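Local coordinates for protein pyruvate carboxylase n-terminal domain (Aquifex aeolicus, PDB 1ULZ) that is the biotin carboxylase-type subunit of pyruvate carboxylase, combining a Rossmann-like N-terminal domain, an ATP-grasp domain and a biotin carboxylase C-terminal domain, at residues Leu68-Gly73 with Ala97-Ile102; Ile13-Ile18 with Val42-Glu47; Arg64-Ala69 with Ala88-Met93; Tyr268-Met273 with Lys309-Ile314. The protein carries 1 engineered substitution. One frame throughout, in Å; residues are numbered along the deposited sequence.

Contact 1 of 4, residues Leu68-Gly73 with Ala97-Ile102; sequences LALEVG and AGITFI
Ile-99 reaches across to Ala-69 and Leu-70, two residues near the end of helix 62-71. Its CB points at the helix. CG1 lies beside the backbone N of Ile-99 and anti to the carbonyl carbon, with chi1 at -69°. With chi2 at 171° the branch runs on extended, so the tip arrives at the helix surface. CG1 comes within 4.1 Å of Leu-70 CD2. The terminal CD1 does most of the touching: it sits 3.6 Å from Ala-69 CB and 4.0 Å from Leu-70 CD2. The small methyl of Ala-69 gives that tip a close seat on the helix. The exposed Leu-70 side chain lies at a slant to that of Ile-99. Its CD2 also meets the carbonyl oxygen of Ala-97 at 3.7 Å, and its CD1 is 4.4 Å from Ala-97 CB. No hydrogen bond crosses the contact, which rests on apolar packing alone. The chain turns sharply between Ala-97 and Ile-99. Gly-98 has a positive phi of 84° and closes helix 88-96 with a Schellman motif. That turn leads the chain toward strand 100-101. Ile-99 also packs on Ile-77 of strand 76-78, which ties helix 62-71 to the sheet through this side chain. Strand 76-78, helix 88-96 and strand 100-101 form a beta-alpha-beta crossover of the Rossmann-like parallel sheet, and Ile-99, in the link before the last strand, packs on helix 62-71.

Contact 2 of 4, residues Ile13-Ile18 with Val42-Glu47; sequences IAVRII and VKLADE
With chi1 of Ile-18 at -75°, CG2 stands anti to the backbone N and CG1 lies beside it, so the two branches reach different residues, Leu-44 and Ala-45. The CG2 methyl packs on Leu-44, 4.2 Å from CB and 4.1 Å from the carbonyl O. The other branch runs on extended and brings CD1 to 4.0 Å from Ala-45 CB. Leu-44 has its CG beside its own backbone N, with chi1 at -57°. From there CD1 extends to Val-15, one helical turn before Ile-18, and meets Val-15 CG1 at 4.1 Å. The side chain of Leu-44 runs aslant to both Val-15 and Ile-18. These are ordinary van der Waals distances, and no hydrogen bond joins the two segments. Helix 11-24 and helix 40-44 are connecting helices of the Rossmann-like N-terminal domain. The first links strand 5-7 to strand 28-32, and the second links strand 28-32 to strand 47-50. Ile-18 also rests on Val-7, and Ala-45 touches Thr-28 and Ala-30, which sets the contact down on the parallel sheet. Ala-45 is where the chain leaves helical geometry, its psi opening to 156° on the way into strand 47-50. Just beyond it, Asp-46 OD1 takes a hydrogen bond from the backbone N of Thr-28. The second subunit also packs here, with its Tyr-358 on Val-15 and its Thr-408 on Leu-44.

Contact 3 of 4, residues Arg64-Ala69 with Ala88-Met93; sequences RIINLA and AEFAKM
Ile-66 and Phe-90 run alongside each other, pointing opposite ways, between two neighbouring helices of the Rossmann-like N-terminal domain. Helix 62-71 leads into strand 76-78, and helix 88-96 leads from that strand to strand 100-101. The segments run nearly side by side, with 27° between their directions and 11.1 Å between their axes. The spacing is filled by side chains. Phe-90 sends its ring across from helix 88-96; CG is anti to the backbone N, chi1 180°, and this turns the ring toward helix 62-71. The ring meets two successive isoleucines. CE1 lies 3.7 Å from Ile-66 CG1, and CZ lies 4.0 Å from Ile-65 CG2. Both approaches to the ring are oblique. The Ile-65 side chain lies nearly perpendicular to that of Phe-90. Ile-65 also packs on Ile-31 of strand 28-32, so it joins the helix pair to the parallel sheet. Ile-66 points toward the other helix, and its CD1 goes on past the ring to Met-93, one turn after Phe-90. The Ile-66 and Met-93 side chains are likewise almost perpendicular. The methionine chain bends at its last torsion, which brings its CE methyl to 4.0 Å from Ile-66 CD1. The same CD1 presses against Met-93 CB at 3.3 Å, closer than carbons normally pack.

Contact 4 of 4, residues Tyr268-Met273 with Lys309-Ile314; sequences YNAGTM and KWQIKI
Asn-269 donates from ND2 to the backbone O of Gln-311 at 3.1 Å. The bond is bent, with an N-H...O angle of 137°. At the other end of the amide, OD1 packs against the Gln-311 side chain, 3.1 Å from CG. The two amide planes stand 76° apart. Ile-314 adds an apolar side, its CG2 4.1 Å from ND2, and Ala-270 CB lies 3.7 Å from Gln-311 NE2. Asn-269 OD1 is held by the backbone N of Ala-270 at 2.8 Å, a bond in the carbonyl plane that helps fix the amide rotation. One water joins the groups. It donates to Asn-269 OD1 at 3.2 Å and to Ala-270 O at 2.9 Å, and accepts from Gln-311 NE2 at 3.0 Å. The far end of Gln-311 is set by His-78, whose NE2 bonds to OE1. Both segments belong to the ATP-grasp region. Strand 269-277 lies between strands 206-214 and 283-289 in the large antiparallel sheet. Helix 307-315 packs there through Ile-314 on Leu-213, and through Ile-312 it meets Cys-21 and Leu-24 of helix 11-24.

Overall arrangement
Contacts 1, 2 and 3 belong to the Rossmann-like N-terminal region, and contact 4 to the ATP-grasp region. Contacts 1 and 3 share Leu-68 and Ala-69 on helix 62-71, and their centres are about 8 Å apart. Phe-101 CE2 packs 3.8 Å from Phe-90 CD2 between them. Contact 2 lies about 17 Å from contact 1, centre to centre, yet Val-72 CG1 touches Glu-47 OE2 at 3.6 Å. Ile-102 links contact 1 to contact 4, its CG2 3.7 Å from Gln-311 O. The chain at 100-102 thus connects the two regions: Phe-101 touches helix 88-96, while Thr-100 and Ile-102 touch helix 307-315. Contacts 2 and 4 both have residues that touch the second subunit, while contacts 1 and 3 have none.

Contact 1 of 4, residues Leu68-Gly73 with Ala97-Ile102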
loop_
_atom_site.group_PDB
_atom_site.type_symbol
_atom_site.label_atom_id
_atom_site.label_comp_id
_atom_site.label_asym_id
_atom_site.label_seq_id
_atom_site.Cartn_x
_atom_site.Cartn_y
_atom_site.Cartn_z
ATOM N N LEU A 68 29.786 -19.858 -2.090
ATOM C CA LEU A 68 28.649 -20.218 -1.249
ATOM C C LEU A 68 27.449 -20.570 -2.128
ATOM O O LEU A 68 26.803 -21.592 -1.926
ATOM C CB LEU A 68 28.290 -19.063 -0.300
ATOM C CG LEU A 68 27.030 -19.242 0.563
ATOM C CD1 LEU A 68 27.181 -20.441 1.476
ATOM C CD2 LEU A 68 26.787 -17.982 1.378
ATOM N N ALA A 69 27.156 -19.722 -3.109
ATOM C CA ALA A 69 26.034 -19.974 -4.014
ATOM C C ALA A 69 26.167 -21.372 -4.611
ATOM O O ALA A 69 25.215 -22.149 -4.628
ATOM C CB ALA A 69 26.014 -18.935 -5.126
ATOM N N LEU A 70 27.364 -21.679 -5.100
ATOM C CA LEU A 70 27.638 -22.982 -5.690
ATOM C C LEU A 70 27.476 -24.077 -4.646
ATOM O O LEU A 70 26.942 -25.146 -4.931
ATOM C CB LEU A 70 29.060 -23.016 -6.254
ATOM C CG LEU A 70 29.349 -22.096 -7.445
ATOM C CD1 LEU A 70 30.839 -22.116 -7.754
ATOM C CD2 LEU A 70 28.537 -22.550 -8.661
ATOM N N GLU A 71 27.929 -23.802 -3.428
ATOM C CA GLU A 71 27.833 -24.786 -2.356
ATOM C C GLU A 71 26.402 -25.167 -2.001
ATOM O O GLU A 71 26.114 -26.345 -1.774
ATOM C CB GLU A 71 28.540 -24.280 -1.094
ATOM C CG GLU A 71 28.503 -25.284 0.056
ATOM C CD GLU A 71 29.167 -24.761 1.320
ATOM O OE1 GLU A 71 29.263 -25.537 2.295
ATOM O OE2 GLU A 71 29.588 -23.578 1.341
ATOM N N VAL A 72 25.499 -24.192 -1.947
ATOM C CA VAL A 72 24.113 -24.494 -1.588
ATOM C C VAL A 72 23.154 -24.603 -2.768
ATOM O O VAL A 72 21.933 -24.593 -2.589
ATOM C CB VAL A 72 23.546 -23.449 -0.591
ATOM C CG1 VAL A 72 24.381 -23.439 0.688
ATOM C CG2 VAL A 72 23.525 -22.074 -1.230
ATOM N N GLY A 73 23.693 -24.696 -3.975
ATOM C CA GLY A 73 22.828 -24.825 -5.131
ATOM C C GLY A 73 21.986 -23.606 -5.480
ATOM O O GLY A 73 20.823 -23.740 -5.863
ATOM N N ALA A 97 30.882 -19.040 -13.722
ATOM C CA ALA A 97 30.620 -20.094 -12.746
ATOM C C ALA A 97 29.267 -20.750 -12.987
ATOM O O ALA A 97 28.877 -21.669 -12.272
ATOM C CB ALA A 97 30.677 -19.522 -11.333
ATOM N N GLY A 98 28.546 -20.271 -13.994
ATOM C CA GLY A 98 27.245 -20.842 -14.293
ATOM C C GLY A 98 26.112 -20.274 -13.453
ATOM O O GLY A 98 25.020 -20.852 -13.405
ATOM N N ILE A 99 26.364 -19.143 -12.799
ATOM C CA ILE A 99 25.358 -18.493 -11.958
ATOM C C ILE A 99 24.697 -17.321 -12.688
ATOM O O ILE A 99 25.373 -16.512 -13.325
ATOM C CB ILE A 99 25.992 -17.984 -10.636
ATOM C CG1 ILE A 99 26.381 -19.183 -9.761
ATOM C CG2 ILE A 99 25.031 -17.059 -9.903
ATOM C CD1 ILE A 99 27.207 -18.825 -8.541
ATOM N N THR A 100 23.375 -17.234 -12.604
ATOM C CA THR A 100 22.650 -16.156 -13.264
ATOM C C THR A 100 22.703 -14.859 -12.467
ATOM O O THR A 100 22.093 -14.747 -11.401
ATOM C CB THR A 100 21.167 -16.517 -13.488
ATOM O OG1 THR A 100 21.074 -17.634 -14.379
ATOM C CG2 THR A 100 20.415 -15.335 -14.096
ATOM N N PHE A 101 23.450 -13.885 -12.973
ATOM C CA PHE A 101 23.538 -12.597 -12.306
ATOM C C PHE A 101 22.268 -11.841 -12.691
ATOM O O PHE A 101 21.978 -11.653 -13.876
ATOM C CB PHE A 101 24.794 -11.846 -12.771
ATOM C CG PHE A 101 24.990 -10.501 -12.112
ATOM C CD1 PHE A 101 24.504 -9.343 -12.705
ATOM C CD2 PHE A 101 25.665 -10.396 -10.905
ATOM C CE1 PHE A 101 24.690 -8.103 -12.107
ATOM C CE2 PHE A 101 25.855 -9.157 -10.298
ATOM C CZ PHE A 101 25.369 -8.011 -10.898
ATOM N N ILE A 102 21.490 -11.442 -11.690
ATOM C CA ILE A 102 20.260 -10.712 -11.945
ATOM C C ILE A 102 20.585 -9.242 -12.188
ATOM O O ILE A 102 20.588 -8.428 -11.268
ATOM C CB ILE A 102 19.273 -10.877 -10.766
ATOM C CG1 ILE A 102 18.913 -12.358 -10.623
ATOM C CG2 ILE A 102 18.010 -10.046 -10.997
ATOM C CD1 ILE A 102 17.952 -12.664 -9.497
#

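Contact 2 of 4, residues Ile13-Ile18 with Val42-Glu47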
loop_
_atom_site.group_PDB
_atom_site.type_symbol
_atom_site.label_atom_id
_atom_site.label_comp_id
_atom_site.label_asym_id
_atom_site.label_seq_id
_atom_site.Cartn_x
_atom_site.Cartn_y
_atom_site.Cartn_z
ATOM N N ILE A 13 16.598 -3.376 1.133
ATOM C CA ILE A 13 16.598 -3.943 -0.208
ATOM C C ILE A 13 16.618 -5.474 -0.190
ATOM O O ILE A 13 15.995 -6.107 -1.041
ATOM C CB ILE A 13 17.768 -3.411 -1.076
ATOM C CG1 ILE A 13 17.480 -3.721 -2.546
ATOM C CG2 ILE A 13 19.087 -4.047 -0.664
ATOM C CD1 ILE A 13 16.177 -3.126 -3.057
ATOM N N ALA A 14 17.304 -6.075 0.779
ATOM C CA ALA A 14 17.336 -7.536 0.864
ATOM C C ALA A 14 15.925 -8.051 1.142
ATOM O O ALA A 14 15.520 -9.088 0.620
ATOM C CB ALA A 14 18.290 -7.997 1.964
ATOM N N VAL A 15 15.185 -7.313 1.965
ATOM C CA VAL A 15 13.808 -7.667 2.304
ATOM C C VAL A 15 12.930 -7.549 1.057
ATOM O O VAL A 15 12.109 -8.420 0.786
ATOM C CB VAL A 15 13.251 -6.742 3.413
ATOM C CG1 VAL A 15 11.751 -6.952 3.567
ATOM C CG2 VAL A 15 13.962 -7.030 4.735
ATOM N N ARG A 16 13.119 -6.469 0.303
ATOM C CA ARG A 16 12.374 -6.230 -0.932
ATOM C C ARG A 16 12.579 -7.385 -1.908
ATOM O O ARG A 16 11.624 -7.902 -2.475
ATOM C CB ARG A 16 12.845 -4.934 -1.596
ATOM C CG ARG A 16 12.256 -4.682 -2.991
ATOM C CD ARG A 16 10.831 -4.153 -2.914
ATOM N NE ARG A 16 10.220 -3.953 -4.227
ATOM C CZ ARG A 16 9.695 -4.924 -4.970
ATOM N NH1 ARG A 16 9.701 -6.181 -4.538
ATOM N NH2 ARG A 16 9.147 -4.638 -6.143
ATOM N N ILE A 17 13.834 -7.779 -2.099
ATOM C CA ILE A 17 14.166 -8.871 -3.007
ATOM C C ILE A 17 13.605 -10.203 -2.503
ATOM O O ILE A 17 13.041 -10.977 -3.279
ATOM C CB ILE A 17 15.698 -8.997 -3.197
ATOM C CG1 ILE A 17 16.254 -7.697 -3.789
ATOM C CG2 ILE A 17 16.018 -10.173 -4.121
ATOM C CD1 ILE A 17 17.756 -7.616 -3.794
ATOM N N ILE A 18 13.755 -10.470 -1.208
ATOM C CA ILE A 18 13.241 -11.712 -0.637
ATOM C C ILE A 18 11.725 -11.820 -0.822
ATOM O O ILE A 18 11.214 -12.888 -1.147
ATOM C CB ILE A 18 13.590 -11.835 0.870
ATOM C CG1 ILE A 18 15.070 -12.189 1.032
ATOM C CG2 ILE A 18 12.732 -12.907 1.530
ATOM C CD1 ILE A 18 15.537 -12.219 2.468
ATOM N N VAL A 42 17.823 -11.802 7.409
ATOM C CA VAL A 42 18.343 -13.061 7.921
ATOM C C VAL A 42 17.188 -13.955 8.364
ATOM O O VAL A 42 17.176 -15.153 8.075
ATOM C CB VAL A 42 19.260 -12.837 9.133
ATOM C CG1 VAL A 42 19.608 -14.175 9.753
ATOM C CG2 VAL A 42 20.523 -12.079 8.711
ATOM N N LYS A 43 16.220 -13.365 9.064
ATOM C CA LYS A 43 15.051 -14.097 9.555
ATOM C C LYS A 43 14.090 -14.497 8.439
ATOM O O LYS A 43 13.519 -15.588 8.462
ATOM C CB LYS A 43 14.259 -13.247 10.556
ATOM C CG LYS A 43 15.029 -12.772 11.770
ATOM C CD LYS A 43 14.140 -11.885 12.646
ATOM C CE LYS A 43 14.876 -11.393 13.883
ATOM N NZ LYS A 43 14.010 -10.466 14.666
ATOM N N LEU A 44 13.898 -13.603 7.472
ATOM C CA LEU A 44 12.968 -13.860 6.380
ATOM C C LEU A 44 13.435 -14.869 5.334
ATOM O O LEU A 44 12.609 -15.507 4.681
ATOM C CB LEU A 44 12.594 -12.547 5.690
ATOM C CG LEU A 44 11.990 -11.463 6.589
ATOM C CD1 LEU A 44 11.364 -10.387 5.715
ATOM C CD2 LEU A 44 10.940 -12.063 7.516
ATOM N N ALA A 45 14.746 -15.023 5.174
ATOM C CA ALA A 45 15.273 -15.962 4.187
ATOM C C ALA A 45 15.068 -17.425 4.590
ATOM O O ALA A 45 14.929 -17.739 5.776
ATOM C CB ALA A 45 16.751 -15.692 3.952
ATOM N N ASP A 46 15.040 -18.315 3.600
ATOM C CA ASP A 46 14.873 -19.746 3.859
ATOM C C ASP A 46 16.181 -20.317 4.407
ATOM O O ASP A 46 16.172 -21.221 5.236
ATOM C CB ASP A 46 14.476 -20.488 2.576
ATOM C CG ASP A 46 13.234 -19.902 1.927
ATOM O OD1 ASP A 46 13.355 -19.304 0.838
ATOM O OD2 ASP A 46 12.135 -20.028 2.511
ATOM N N GLU A 47 17.297 -19.778 3.924
ATOM C CA GLU A 47 18.647 -20.164 4.344
ATOM C C GLU A 47 19.376 -18.861 4.621
ATOM O O GLU A 47 19.132 -17.867 3.942
ATOM C CB GLU A 47 19.413 -20.869 3.220
ATOM C CG GLU A 47 19.082 -22.308 2.981
ATOM C CD GLU A 47 19.911 -22.889 1.848
ATOM O OE1 GLU A 47 19.438 -22.887 0.694
ATOM O OE2 GLU A 47 21.046 -23.334 2.114
#

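Contact 3 of 4, residues Arg64-Ala69 with Ala88-Met93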
loop_
_atom_site.group_PDB
_atom_site.type_symbol
_atom_site.label_atom_id
_atom_site.label_comp_id
_atom_site.label_asym_id
_atom_site.label_seq_id
_atom_site.Cartn_x
_atom_site.Cartn_y
_atom_site.Cartn_z
ATOM N N ARG A 64 34.099 -15.648 -2.354
ATOM C CA ARG A 64 33.424 -16.342 -1.259
ATOM C C ARG A 64 31.926 -16.454 -1.530
ATOM O O ARG A 64 31.310 -17.497 -1.285
ATOM C CB ARG A 64 33.639 -15.607 0.067
ATOM C CG ARG A 64 33.056 -16.358 1.249
ATOM C CD ARG A 64 33.230 -15.610 2.559
ATOM N NE ARG A 64 34.626 -15.532 2.973
ATOM C CZ ARG A 64 35.277 -14.391 3.171
ATOM N NH1 ARG A 64 36.550 -14.405 3.550
ATOM N NH2 ARG A 64 34.651 -13.235 2.987
ATOM N N ILE A 65 31.348 -15.374 -2.044
ATOM C CA ILE A 65 29.922 -15.340 -2.340
ATOM C C ILE A 65 29.572 -16.299 -3.474
ATOM O O ILE A 65 28.573 -17.018 -3.403
ATOM C CB ILE A 65 29.475 -13.899 -2.669
ATOM C CG1 ILE A 65 29.498 -13.063 -1.382
ATOM C CG2 ILE A 65 28.082 -13.899 -3.292
ATOM C CD1 ILE A 65 29.344 -11.578 -1.597
ATOM N N ILE A 66 30.394 -16.318 -4.519
ATOM C CA ILE A 66 30.165 -17.229 -5.636
ATOM C C ILE A 66 30.274 -18.665 -5.126
ATOM O O ILE A 66 29.428 -19.509 -5.425
ATOM C CB ILE A 66 31.192 -16.985 -6.776
ATOM C CG1 ILE A 66 30.772 -15.750 -7.581
ATOM C CG2 ILE A 66 31.293 -18.209 -7.673
ATOM C CD1 ILE A 66 31.719 -15.380 -8.700
ATOM N N ASN A 67 31.302 -18.939 -4.328
ATOM C CA ASN A 67 31.482 -20.280 -3.785
ATOM C C ASN A 67 30.302 -20.741 -2.941
ATOM O O ASN A 67 29.869 -21.888 -3.054
ATOM C CB ASN A 67 32.765 -20.360 -2.957
ATOM C CG ASN A 67 34.009 -20.324 -3.819
ATOM O OD1 ASN A 67 33.929 -20.422 -5.045
ATOM N ND2 ASN A 67 35.166 -20.192 -3.185
ATOM N N LEU A 68 29.786 -19.858 -2.090
ATOM C CA LEU A 68 28.649 -20.218 -1.249
ATOM C C LEU A 68 27.449 -20.570 -2.128
ATOM O O LEU A 68 26.803 -21.592 -1.926
ATOM C CB LEU A 68 28.290 -19.063 -0.300
ATOM C CG LEU A 68 27.030 -19.242 0.563
ATOM C CD1 LEU A 68 27.181 -20.441 1.476
ATOM C CD2 LEU A 68 26.787 -17.982 1.378
ATOM N N ALA A 69 27.156 -19.722 -3.109
ATOM C CA ALA A 69 26.034 -19.974 -4.014
ATOM C C ALA A 69 26.167 -21.372 -4.611
ATOM O O ALA A 69 25.215 -22.149 -4.628
ATOM C CB ALA A 69 26.014 -18.935 -5.126
ATOM N N ALA A 88 31.339 -5.016 -12.671
ATOM C CA ALA A 88 31.385 -5.805 -13.903
ATOM C C ALA A 88 32.161 -7.101 -13.724
ATOM O O ALA A 88 31.809 -8.125 -14.301
ATOM C CB ALA A 88 31.988 -4.979 -15.042
ATOM N N GLU A 89 33.207 -7.063 -12.907
ATOM C CA GLU A 89 34.026 -8.248 -12.659
ATOM C C GLU A 89 33.223 -9.359 -11.981
ATOM O O GLU A 89 33.273 -10.518 -12.394
ATOM C CB GLU A 89 35.233 -7.875 -11.788
ATOM C CG GLU A 89 36.274 -8.968 -11.662
ATOM C CD GLU A 89 37.456 -8.562 -10.780
ATOM O OE1 GLU A 89 38.372 -9.395 -10.609
ATOM O OE2 GLU A 89 37.470 -7.419 -10.259
ATOM N N PHE A 90 32.487 -9.001 -10.932
ATOM C CA PHE A 90 31.676 -9.972 -10.209
ATOM C C PHE A 90 30.650 -10.590 -11.150
ATOM O O PHE A 90 30.454 -11.804 -11.163
ATOM C CB PHE A 90 30.964 -9.293 -9.029
ATOM C CG PHE A 90 30.092 -10.223 -8.229
ATOM C CD1 PHE A 90 30.617 -11.380 -7.669
ATOM C CD2 PHE A 90 28.746 -9.939 -8.038
ATOM C CE1 PHE A 90 29.813 -12.237 -6.935
ATOM C CE2 PHE A 90 27.935 -10.789 -7.305
ATOM C CZ PHE A 90 28.463 -11.938 -6.753
ATOM N N ALA A 91 29.997 -9.745 -11.943
ATOM C CA ALA A 91 28.997 -10.212 -12.895
ATOM C C ALA A 91 29.630 -11.219 -13.859
ATOM O O ALA A 91 29.025 -12.238 -14.190
ATOM C CB ALA A 91 28.416 -9.032 -13.666
ATOM N N LYS A 92 30.853 -10.928 -14.297
ATOM C CA LYS A 92 31.569 -11.813 -15.215
ATOM C C LYS A 92 31.855 -13.148 -14.520
ATOM O O LYS A 92 31.593 -14.222 -15.068
ATOM C CB LYS A 92 32.876 -11.147 -15.657
ATOM C CG LYS A 92 33.708 -11.920 -16.672
ATOM C CD LYS A 92 34.921 -11.086 -17.097
ATOM C CE LYS A 92 35.847 -11.835 -18.066
ATOM N NZ LYS A 92 36.479 -13.030 -17.426
ATOM N N MET A 93 32.377 -13.073 -13.300
ATOM C CA MET A 93 32.680 -14.276 -12.539
ATOM C C MET A 93 31.436 -15.153 -12.352
ATOM O O MET A 93 31.513 -16.378 -12.460
ATOM C CB MET A 93 33.285 -13.890 -11.187
ATOM C CG MET A 93 34.693 -13.318 -11.288
ATOM S SD MET A 93 35.221 -12.444 -9.787
ATOM C CE MET A 93 35.370 -13.821 -8.622
#

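Contact 4 of 4, residues Tyr268-Met273 with Lys309-Ile314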
loop_
_atom_site.group_PDB
_atom_site.type_symbol
_atom_site.label_atom_id
_atom_site.label_comp_id
_atom_site.label_asym_id
_atom_site.label_seq_id
_atom_site.Cartn_x
_atom_site.Cartn_y
_atom_site.Cartn_z
ATOM N N TYR A 268 19.682 -5.011 -20.860
ATOM C CA TYR A 268 18.505 -5.757 -20.437
ATOM C C TYR A 268 18.407 -5.756 -18.914
ATOM O O TYR A 268 19.384 -5.476 -18.221
ATOM C CB TYR A 268 18.470 -7.180 -21.016
ATOM C CG TYR A 268 19.684 -8.045 -20.806
ATOM C CD1 TYR A 268 20.008 -8.543 -19.548
ATOM C CD2 TYR A 268 20.468 -8.430 -21.885
ATOM C CE1 TYR A 268 21.078 -9.407 -19.374
ATOM C CE2 TYR A 268 21.536 -9.295 -21.721
ATOM C CZ TYR A 268 21.836 -9.780 -20.467
ATOM O OH TYR A 268 22.894 -10.650 -20.309
ATOM N N ASN A 269 17.212 -6.046 -18.414
ATOM C CA ASN A 269 16.898 -6.043 -16.992
ATOM C C ASN A 269 16.709 -4.582 -16.579
ATOM O O ASN A 269 16.541 -3.721 -17.441
ATOM C CB ASN A 269 17.993 -6.715 -16.150
ATOM C CG ASN A 269 17.424 -7.398 -14.900
ATOM O OD1 ASN A 269 16.850 -6.743 -14.022
ATOM N ND2 ASN A 269 17.567 -8.720 -14.825
ATOM N N ALA A 270 16.741 -4.298 -15.279
ATOM C CA ALA A 270 16.519 -2.938 -14.784
ATOM C C ALA A 270 17.703 -1.976 -14.857
ATOM O O ALA A 270 18.854 -2.357 -14.637
ATOM C CB ALA A 270 15.991 -2.989 -13.348
ATOM N N GLY A 271 17.397 -0.716 -15.156
ATOM C CA GLY A 271 18.419 0.309 -15.244
ATOM C C GLY A 271 17.824 1.701 -15.134
ATOM O O GLY A 271 16.627 1.896 -15.353
ATOM N N THR A 272 18.661 2.676 -14.788
ATOM C CA THR A 272 18.216 4.058 -14.655
ATOM C C THR A 272 19.168 5.019 -15.350
ATOM O O THR A 272 20.376 4.978 -15.122
ATOM C CB THR A 272 18.117 4.471 -13.173
ATOM O OG1 THR A 272 17.144 3.655 -12.513
ATOM C CG2 THR A 272 17.704 5.931 -13.049
ATOM N N MET A 273 18.627 5.871 -16.217
ATOM C CA MET A 273 19.445 6.866 -16.905
ATOM C C MET A 273 19.176 8.200 -16.215
ATOM O O MET A 273 18.049 8.704 -16.228
ATOM C CB MET A 273 19.084 6.963 -18.394
ATOM C CG MET A 273 19.410 5.713 -19.220
ATOM S SD MET A 273 19.906 6.107 -20.948
ATOM C CE MET A 273 18.519 6.950 -21.528
ATOM N N LYS A 309 10.314 -7.918 -9.231
ATOM C CA LYS A 309 9.840 -9.230 -9.652
ATOM C C LYS A 309 10.203 -9.434 -11.121
ATOM O O LYS A 309 10.618 -10.519 -11.518
ATOM C CB LYS A 309 8.322 -9.363 -9.462
ATOM C CG LYS A 309 7.792 -10.759 -9.817
ATOM C CD LYS A 309 6.319 -10.932 -9.454
ATOM C CE LYS A 309 6.105 -10.886 -7.941
ATOM N NZ LYS A 309 4.672 -10.971 -7.571
ATOM N N TRP A 310 10.062 -8.386 -11.925
ATOM C CA TRP A 310 10.403 -8.488 -13.338
ATOM C C TRP A 310 11.902 -8.725 -13.546
ATOM O O TRP A 310 12.296 -9.391 -14.500
ATOM C CB TRP A 310 9.944 -7.242 -14.108
ATOM C CG TRP A 310 8.572 -7.399 -14.703
ATOM C CD1 TRP A 310 7.458 -6.671 -14.406
ATOM C CD2 TRP A 310 8.170 -8.361 -15.690
ATOM N NE1 TRP A 310 6.386 -7.118 -15.144
ATOM C CE2 TRP A 310 6.796 -8.154 -15.940
ATOM C CE3 TRP A 310 8.836 -9.379 -16.383
ATOM C CZ2 TRP A 310 6.075 -8.926 -16.853
ATOM C CZ3 TRP A 310 8.116 -10.147 -17.292
ATOM C CH2 TRP A 310 6.751 -9.914 -17.518
ATOM N N GLN A 311 12.727 -8.183 -12.651
ATOM C CA GLN A 311 14.173 -8.372 -12.727
ATOM C C GLN A 311 14.466 -9.870 -12.715
ATOM O O GLN A 311 15.276 -10.369 -13.495
ATOM C CB GLN A 311 14.879 -7.744 -11.514
ATOM C CG GLN A 311 15.089 -6.241 -11.555
ATOM C CD GLN A 311 15.957 -5.757 -10.396
ATOM O OE1 GLN A 311 15.532 -5.774 -9.238
ATOM N NE2 GLN A 311 17.185 -5.335 -10.703
ATOM N N ILE A 312 13.796 -10.576 -11.811
ATOM C CA ILE A 312 13.990 -12.012 -11.661
ATOM C C ILE A 312 13.430 -12.804 -12.837
ATOM O O ILE A 312 14.088 -13.714 -13.339
ATOM C CB ILE A 312 13.369 -12.512 -10.341
ATOM C CG1 ILE A 312 13.997 -11.744 -9.164
ATOM C CG2 ILE A 312 13.630 -13.997 -10.176
ATOM C CD1 ILE A 312 13.247 -11.864 -7.857
ATOM N N LYS A 313 12.228 -12.454 -13.282
ATOM C CA LYS A 313 11.622 -13.142 -14.418
ATOM C C LYS A 313 12.500 -12.963 -15.658
ATOM O O LYS A 313 12.714 -13.901 -16.418
ATOM C CB LYS A 313 10.219 -12.591 -14.693
ATOM C CG LYS A 313 9.217 -12.885 -13.589
ATOM C CD LYS A 313 7.822 -12.372 -13.921
ATOM C CE LYS A 313 6.829 -12.834 -12.853
ATOM N NZ LYS A 313 5.441 -12.299 -13.037
ATOM N N ILE A 314 13.013 -11.751 -15.848
ATOM C CA ILE A 314 13.860 -11.463 -17.001
ATOM C C ILE A 314 15.170 -12.236 -16.933
ATOM O O ILE A 314 15.617 -12.801 -17.931
ATOM C CB ILE A 314 14.146 -9.957 -17.107
ATOM C CG1 ILE A 314 12.876 -9.238 -17.569
ATOM C CG2 ILE A 314 15.304 -9.702 -18.065
ATOM C CD1 ILE A 314 12.953 -7.727 -17.522
HETATM O O HOH W 1 19.129 -4.728 -12.967
#